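Hypothetical membrane protein (Corynebacterium glutamicum, PDB 6JS9) binds heme through the N-terminal domain described here, and probably passes it on as part of the corynebacterial heme uptake machinery. Local coordinates at residues Gly11-Gly16 and Ile147-Thr152; Gly64-Asn69 and Gly178-Ser183; Ile92-Asn97 and Ala101-Asp106. All coordinates share one frame; numbering follows the deposited sequence.

Near the N terminus, strand 11-14 starts the first long loop, which contact 1 closes when L149, at the break in strand 146-155, packs against L13. Contact 2 opens later, at 64-69, and closes later, at 178-183 near the C-terminal end, so these two loops cross. The hairpin of contact 3, 92-97 with 101-106, is enclosed by both. All three belong to one curled antiparallel sheet. Strand 177-183 pairs with both strands of contact 1, while strand 63-79 pairs with the first strand of contact 3. Between them the contacts tie the two ends of the domain to the hairpin 82-97/100-110, and L149, L180, M94 and F96 contribute to a shared apolar interior.

Contact 1: Gly11-Gly16 and Ile147-Thr152; sequences GSLNWG and IDLSGT
L149 reaches across to L13 inside a curled antiparallel sheet, where strands 11-14 and 146-155 both pair with strand 177-183. One methyl does all the touching. L149 CD1 sits 3.6 Å from L13 CA and 3.8 Å from L13 CB, and it also packs against the backbone, with CD1 3.4 Å from S12 O. The approach is thus a methyl laid against the root of a side chain, not two leucine ends meeting. L149 has its CG anti to the carbonyl carbon (chi1 -60°), which carries the isobutyl group from the break in its strand toward 11-14. No hydrogen bond joins the two segments directly; both are linked through strand 177-183, where S12 is bonded to S179 and L149 probably to G178.

Around this pair the core is filled from the hairpin. L13 packs on I92 and L103, while the other methyl of L149 lies against M94 and F96. L149 also stands where strand 146-155 is interrupted, and its carbonyl O is bonded by T176 OG1.

That interruption has its own polar brace, an Asx turn. D148 OD1 takes two bonds from S150: the backbone N at 2.9 Å from D148 OD1, coming from above the carboxylate plane, and the hydroxyl OG, which meets the syn lone pair. Two donors from one residue should hold this carboxylate oxygen over the turn. On the facing strand S12 points away from L149, and its OG donates to N14 OD1 at 2.8 Å.

Contact 2: Gly64-Asn69 and Gly178-Ser183; sequences GTVEFN and GSLTIS
The interior of the curled antiparallel sheet is spanned here between strand 63-79 and strand 177-183, which face each other without being hydrogen-bonded neighbours: V66 CA and L180 CA are 9.6 Å apart. Side chains alone bridge that gap, and L180 is the hub. It forks into two methyls that take different partners. CD1 meets V66 tip to tip, 4.0 Å from V66 CG2 and equally far from V66 CG1, so it rests against the fork of the valine. CD2 goes to F68, where it lies 3.8 Å from CE2 of that ring. It comes in at the ring edge, close to the ring plane, and F68 and L180 reach in from opposite directions. The ring gets there because F68 CG is anti to the carbonyl carbon (chi1 -69°), which brings its CE2-CZ edge toward L180.

Further apolar groups complete the cluster. P51 and A8 each touch both V66 and L180, while M94 and F49 pack on F68. Together these side chains form an apolar core packed between non-adjacent strands of a curled antiparallel sheet.

Contact 3: Ile92-Asn97 and Ala101-Asp106; sequences IKMVFN and AQLVVD
M94 and L103 face each other on the buried face of a beta hairpin, formed by strands 82-97 and 100-110, in which segments 92-97 and 101-106 run antiparallel, 164° between their directions. The backbone frame is regular: K93 with V104 and V95 with Q102 are hydrogen-bonded pairs, M94 with L103 and F96 with A101 non-hydrogen-bonded ones. The straightest bond runs from V104 N to K93 O, 2.9 Å with an angle of 177° at the hydrogen.

On the buried face, M94 is the long bump. Its chain is extended from CG onward and slants over the neighbouring strand, crossing the L103 side chain. L103 CD2 fits alongside the thioether, 4.0 Å from M94 CG and as near to SD. Further along, the M94 methyl drops over the small A101, with CE 3.7 Å from A101 CB. The F96 ring reaches the same methyl obliquely, CD2 4.2 Å from A101 CB. L136 also packs on M94, and V66 and I147 on F96, so the bumps of this face continue into the core.

The partly exposed face carries K93, V95, Q102 and V104. Here V95 and V104 form a diagonal ridge, CG2 to CG2 at 4.1 Å, while the extended K93 chain runs outward; its NZ comes no nearer than 5.6 Å to D106 OD1. At the end of the two segments away from the turn, I92 and V105 lie side by side and point the same way, I92 CG1 resting 3.9 Å from V105 CG1.

Contact 1: Gly11-Gly16 and Ile147-Thr152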
# COMPACT_ATOMS: atom_id res chain seq x y z
N GLY A 11 1.80 4.45 -16.45
CA GLY A 11 2.60 4.84 -15.31
C GLY A 11 2.48 3.82 -14.20
O GLY A 11 1.97 2.71 -14.40
N SER A 12 2.94 4.21 -13.01
CA SER A 12 2.87 3.30 -11.88
C SER A 12 3.02 4.06 -10.57
O SER A 12 3.73 5.07 -10.49
CB SER A 12 3.96 2.22 -11.97
OG SER A 12 5.24 2.79 -11.77
N LEU A 13 2.35 3.55 -9.55
CA LEU A 13 2.67 3.91 -8.17
C LEU A 13 3.78 2.99 -7.69
O LEU A 13 3.66 1.76 -7.77
CB LEU A 13 1.43 3.78 -7.28
CG LEU A 13 1.65 3.74 -5.77
CD1 LEU A 13 2.23 5.07 -5.28
CD2 LEU A 13 0.34 3.45 -5.06
N ASN A 14 4.87 3.59 -7.21
CA ASN A 14 6.03 2.86 -6.72
C ASN A 14 6.07 3.05 -5.20
O ASN A 14 6.30 4.16 -4.72
CB ASN A 14 7.32 3.37 -7.37
CG ASN A 14 7.32 3.22 -8.87
OD1 ASN A 14 6.63 2.36 -9.43
ND2 ASN A 14 8.11 4.05 -9.53
N TRP A 15 5.85 1.97 -4.45
CA TRP A 15 5.77 2.06 -2.99
C TRP A 15 5.89 0.68 -2.38
O TRP A 15 5.03 -0.17 -2.63
CB TRP A 15 4.44 2.70 -2.57
CG TRP A 15 4.33 3.06 -1.12
CD1 TRP A 15 5.13 3.93 -0.43
CD2 TRP A 15 3.33 2.62 -0.19
NE1 TRP A 15 4.70 4.03 0.88
CE2 TRP A 15 3.59 3.25 1.04
CE3 TRP A 15 2.23 1.75 -0.28
CZ2 TRP A 15 2.80 3.03 2.18
CZ3 TRP A 15 1.44 1.54 0.84
CH2 TRP A 15 1.74 2.17 2.06
N GLY A 16 6.90 0.47 -1.54
CA GLY A 16 7.09 -0.81 -0.89
C GLY A 16 6.68 -0.81 0.57
O GLY A 16 7.29 -1.50 1.38
N ILE A 147 0.41 13.09 -13.53
CA ILE A 147 0.35 13.33 -12.10
C ILE A 147 1.58 12.71 -11.46
O ILE A 147 1.83 11.50 -11.61
CB ILE A 147 -0.94 12.77 -11.48
CG1 ILE A 147 -2.15 13.58 -11.95
CG2 ILE A 147 -0.84 12.76 -9.94
CD1 ILE A 147 -3.48 12.93 -11.65
N ASP A 148 2.37 13.53 -10.77
CA ASP A 148 3.55 13.05 -10.06
C ASP A 148 3.11 12.47 -8.72
O ASP A 148 2.50 13.17 -7.90
CB ASP A 148 4.54 14.20 -9.89
CG ASP A 148 5.87 13.75 -9.31
OD1 ASP A 148 5.99 12.58 -8.91
OD2 ASP A 148 6.79 14.59 -9.25
N LEU A 149 3.40 11.19 -8.50
CA LEU A 149 3.01 10.49 -7.28
C LEU A 149 4.03 10.62 -6.16
O LEU A 149 3.83 10.02 -5.09
CB LEU A 149 2.76 9.00 -7.59
CG LEU A 149 1.66 8.70 -8.62
CD1 LEU A 149 1.55 7.21 -8.90
CD2 LEU A 149 0.31 9.25 -8.18
N SER A 150 5.10 11.39 -6.37
CA SER A 150 6.16 11.50 -5.37
C SER A 150 5.70 12.31 -4.16
O SER A 150 5.14 13.41 -4.30
CB SER A 150 7.39 12.15 -6.00
OG SER A 150 7.83 11.40 -7.12
N GLY A 151 5.95 11.77 -2.97
CA GLY A 151 5.60 12.44 -1.73
C GLY A 151 5.98 11.60 -0.53
O GLY A 151 6.48 10.48 -0.66
N THR A 152 5.74 12.16 0.65
CA THR A 152 6.01 11.50 1.92
C THR A 152 4.71 10.95 2.50
O THR A 152 3.62 11.43 2.19
CB THR A 152 6.66 12.46 2.92
OG1 THR A 152 5.82 13.61 3.09
CG2 THR A 152 8.03 12.90 2.42

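Contact 2: Gly64-Asn69 and Gly178-Ser183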
# COMPACT_ATOMS: atom_id res chain seq x y z
N GLY A 64 -9.88 12.91 -7.13
CA GLY A 64 -10.26 11.72 -7.85
C GLY A 64 -9.60 10.52 -7.21
O GLY A 64 -8.77 10.66 -6.30
N THR A 65 -9.96 9.34 -7.71
CA THR A 65 -9.39 8.08 -7.23
C THR A 65 -8.84 7.27 -8.39
O THR A 65 -9.47 7.17 -9.44
CB THR A 65 -10.44 7.25 -6.48
OG1 THR A 65 -10.96 8.01 -5.39
CG2 THR A 65 -9.83 5.96 -5.95
N VAL A 66 -7.66 6.67 -8.20
CA VAL A 66 -7.10 5.75 -9.19
C VAL A 66 -6.93 4.39 -8.53
O VAL A 66 -6.24 4.26 -7.51
CB VAL A 66 -5.78 6.27 -9.76
CG1 VAL A 66 -5.25 5.28 -10.79
CG2 VAL A 66 -5.97 7.63 -10.38
N GLU A 67 -7.56 3.37 -9.12
CA GLU A 67 -7.40 2.00 -8.67
C GLU A 67 -6.25 1.35 -9.43
O GLU A 67 -6.07 1.61 -10.62
CB GLU A 67 -8.69 1.21 -8.89
CG GLU A 67 -9.87 1.72 -8.09
CD GLU A 67 -11.13 0.92 -8.34
OE1 GLU A 67 -11.14 0.09 -9.29
OE2 GLU A 67 -12.10 1.10 -7.58
N PHE A 68 -5.49 0.50 -8.74
CA PHE A 68 -4.28 -0.10 -9.27
C PHE A 68 -4.38 -1.62 -9.32
O PHE A 68 -5.11 -2.23 -8.53
CB PHE A 68 -3.05 0.29 -8.42
CG PHE A 68 -2.68 1.74 -8.54
CD1 PHE A 68 -3.27 2.69 -7.73
CD2 PHE A 68 -1.75 2.15 -9.50
CE1 PHE A 68 -2.96 4.04 -7.85
CE2 PHE A 68 -1.42 3.50 -9.63
CZ PHE A 68 -2.02 4.44 -8.80
N ASN A 69 -3.66 -2.22 -10.26
CA ASN A 69 -3.44 -3.66 -10.27
C ASN A 69 -2.32 -4.02 -9.31
O ASN A 69 -1.30 -3.32 -9.25
CB ASN A 69 -3.07 -4.14 -11.66
CG ASN A 69 -4.23 -4.07 -12.62
OD1 ASN A 69 -5.31 -4.61 -12.34
ND2 ASN A 69 -4.02 -3.40 -13.74
N GLY A 178 6.87 7.62 -8.43
CA GLY A 178 6.31 7.31 -9.72
C GLY A 178 5.50 8.45 -10.29
O GLY A 178 5.56 9.60 -9.84
N SER A 179 4.70 8.11 -11.30
CA SER A 179 3.88 9.10 -12.00
C SER A 179 2.85 8.36 -12.84
O SER A 179 3.06 7.21 -13.24
CB SER A 179 4.74 10.01 -12.89
OG SER A 179 5.13 9.33 -14.07
N LEU A 180 1.75 9.05 -13.13
CA LEU A 180 0.72 8.55 -14.03
C LEU A 180 0.56 9.50 -15.22
O LEU A 180 0.73 10.71 -15.09
CB LEU A 180 -0.63 8.39 -13.29
CG LEU A 180 -0.69 7.57 -11.99
CD1 LEU A 180 -2.06 7.70 -11.33
CD2 LEU A 180 -0.33 6.11 -12.23
N THR A 181 0.25 8.93 -16.38
CA THR A 181 -0.19 9.72 -17.52
C THR A 181 -1.72 9.63 -17.61
O THR A 181 -2.30 8.56 -17.43
CB THR A 181 0.47 9.23 -18.82
OG1 THR A 181 -0.02 7.94 -19.16
CG2 THR A 181 1.98 9.13 -18.64
N ILE A 182 -2.36 10.78 -17.84
CA ILE A 182 -3.81 10.88 -17.90
C ILE A 182 -4.20 11.27 -19.31
O ILE A 182 -3.53 12.11 -19.92
CB ILE A 182 -4.34 11.93 -16.90
CG1 ILE A 182 -3.69 11.75 -15.52
CG2 ILE A 182 -5.87 11.88 -16.84
CD1 ILE A 182 -3.90 10.38 -14.89
N SER A 183 -5.26 10.65 -19.84
CA SER A 183 -5.73 10.95 -21.19
C SER A 183 -7.25 10.77 -21.24
O SER A 183 -7.90 10.56 -20.21
CB SER A 183 -5.00 10.08 -22.22
OG SER A 183 -4.90 8.74 -21.77

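Contact 3: Ile92-Asn97 and Ala101-Asp106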
# COMPACT_ATOMS: atom_id res chain seq x y z
N ILE A 92 -5.34 -1.84 -4.09
CA ILE A 92 -4.67 -0.59 -3.76
C ILE A 92 -5.30 0.54 -4.56
O ILE A 92 -5.53 0.41 -5.78
CB ILE A 92 -3.16 -0.73 -4.04
CG1 ILE A 92 -2.56 -1.74 -3.06
CG2 ILE A 92 -2.45 0.62 -3.98
CD1 ILE A 92 -1.75 -2.83 -3.72
N LYS A 93 -5.63 1.64 -3.88
CA LYS A 93 -6.22 2.83 -4.47
C LYS A 93 -5.49 4.06 -3.96
O LYS A 93 -5.03 4.11 -2.82
CB LYS A 93 -7.71 2.97 -4.12
CG LYS A 93 -8.54 1.77 -4.48
CD LYS A 93 -9.92 1.85 -3.88
CE LYS A 93 -10.57 0.47 -3.97
NZ LYS A 93 -12.03 0.48 -3.67
N MET A 94 -5.40 5.08 -4.80
CA MET A 94 -4.89 6.37 -4.37
C MET A 94 -5.99 7.40 -4.56
O MET A 94 -6.51 7.56 -5.67
CB MET A 94 -3.62 6.75 -5.14
CG MET A 94 -2.76 7.72 -4.40
SD MET A 94 -1.07 7.68 -5.01
CE MET A 94 -0.39 9.06 -4.09
N VAL A 95 -6.37 8.07 -3.47
CA VAL A 95 -7.42 9.09 -3.48
C VAL A 95 -6.74 10.45 -3.35
O VAL A 95 -6.10 10.73 -2.32
CB VAL A 95 -8.43 8.87 -2.35
CG1 VAL A 95 -9.61 9.86 -2.47
CG2 VAL A 95 -8.95 7.43 -2.35
N PHE A 96 -6.90 11.30 -4.37
CA PHE A 96 -6.18 12.56 -4.44
C PHE A 96 -7.06 13.73 -4.00
O PHE A 96 -8.25 13.79 -4.33
CB PHE A 96 -5.68 12.84 -5.86
CG PHE A 96 -4.74 11.80 -6.40
CD1 PHE A 96 -5.24 10.65 -7.00
CD2 PHE A 96 -3.37 11.98 -6.33
CE1 PHE A 96 -4.39 9.70 -7.52
CE2 PHE A 96 -2.52 11.03 -6.83
CZ PHE A 96 -3.02 9.89 -7.44
N ASN A 97 -6.44 14.67 -3.28
CA ASN A 97 -7.06 15.94 -2.90
C ASN A 97 -5.97 17.01 -2.99
O ASN A 97 -5.34 17.39 -2.00
CB ASN A 97 -7.69 15.85 -1.51
CG ASN A 97 -8.10 17.20 -0.95
OD1 ASN A 97 -8.23 18.18 -1.69
ND2 ASN A 97 -8.29 17.25 0.36
N ALA A 101 -2.97 13.07 -0.66
CA ALA A 101 -3.58 11.83 -1.12
C ALA A 101 -3.70 10.87 0.05
O ALA A 101 -3.06 11.04 1.09
CB ALA A 101 -2.77 11.19 -2.26
N GLN A 102 -4.53 9.85 -0.13
CA GLN A 102 -4.63 8.72 0.79
C GLN A 102 -4.34 7.43 0.03
O GLN A 102 -4.75 7.28 -1.13
CB GLN A 102 -6.02 8.65 1.41
CG GLN A 102 -6.31 9.84 2.27
CD GLN A 102 -7.67 9.77 2.88
OE1 GLN A 102 -8.67 9.64 2.18
NE2 GLN A 102 -7.72 9.86 4.21
N LEU A 103 -3.63 6.51 0.67
CA LEU A 103 -3.40 5.19 0.11
C LEU A 103 -4.36 4.23 0.79
O LEU A 103 -4.29 4.03 2.01
CB LEU A 103 -1.95 4.74 0.33
CG LEU A 103 -0.87 5.38 -0.53
CD1 LEU A 103 0.54 5.00 -0.06
CD2 LEU A 103 -1.06 5.01 -1.99
N VAL A 104 -5.27 3.64 0.01
CA VAL A 104 -6.33 2.78 0.52
C VAL A 104 -6.08 1.36 0.03
O VAL A 104 -5.72 1.15 -1.13
CB VAL A 104 -7.70 3.29 0.07
CG1 VAL A 104 -8.82 2.43 0.64
CG2 VAL A 104 -7.86 4.73 0.51
N VAL A 105 -6.26 0.38 0.92
CA VAL A 105 -6.01 -1.03 0.61
C VAL A 105 -7.11 -1.89 1.22
O VAL A 105 -7.82 -1.49 2.15
CB VAL A 105 -4.63 -1.53 1.11
CG1 VAL A 105 -3.49 -0.70 0.54
CG2 VAL A 105 -4.60 -1.54 2.62
N ASP A 106 -7.24 -3.09 0.67
CA ASP A 106 -7.94 -4.17 1.33
C ASP A 106 -6.89 -5.05 1.99
O ASP A 106 -5.83 -5.31 1.40
CB ASP A 106 -8.77 -5.00 0.34
CG ASP A 106 -10.02 -4.28 -0.17
OD1 ASP A 106 -10.31 -3.14 0.26
OD2 ASP A 106 -10.73 -4.88 -1.01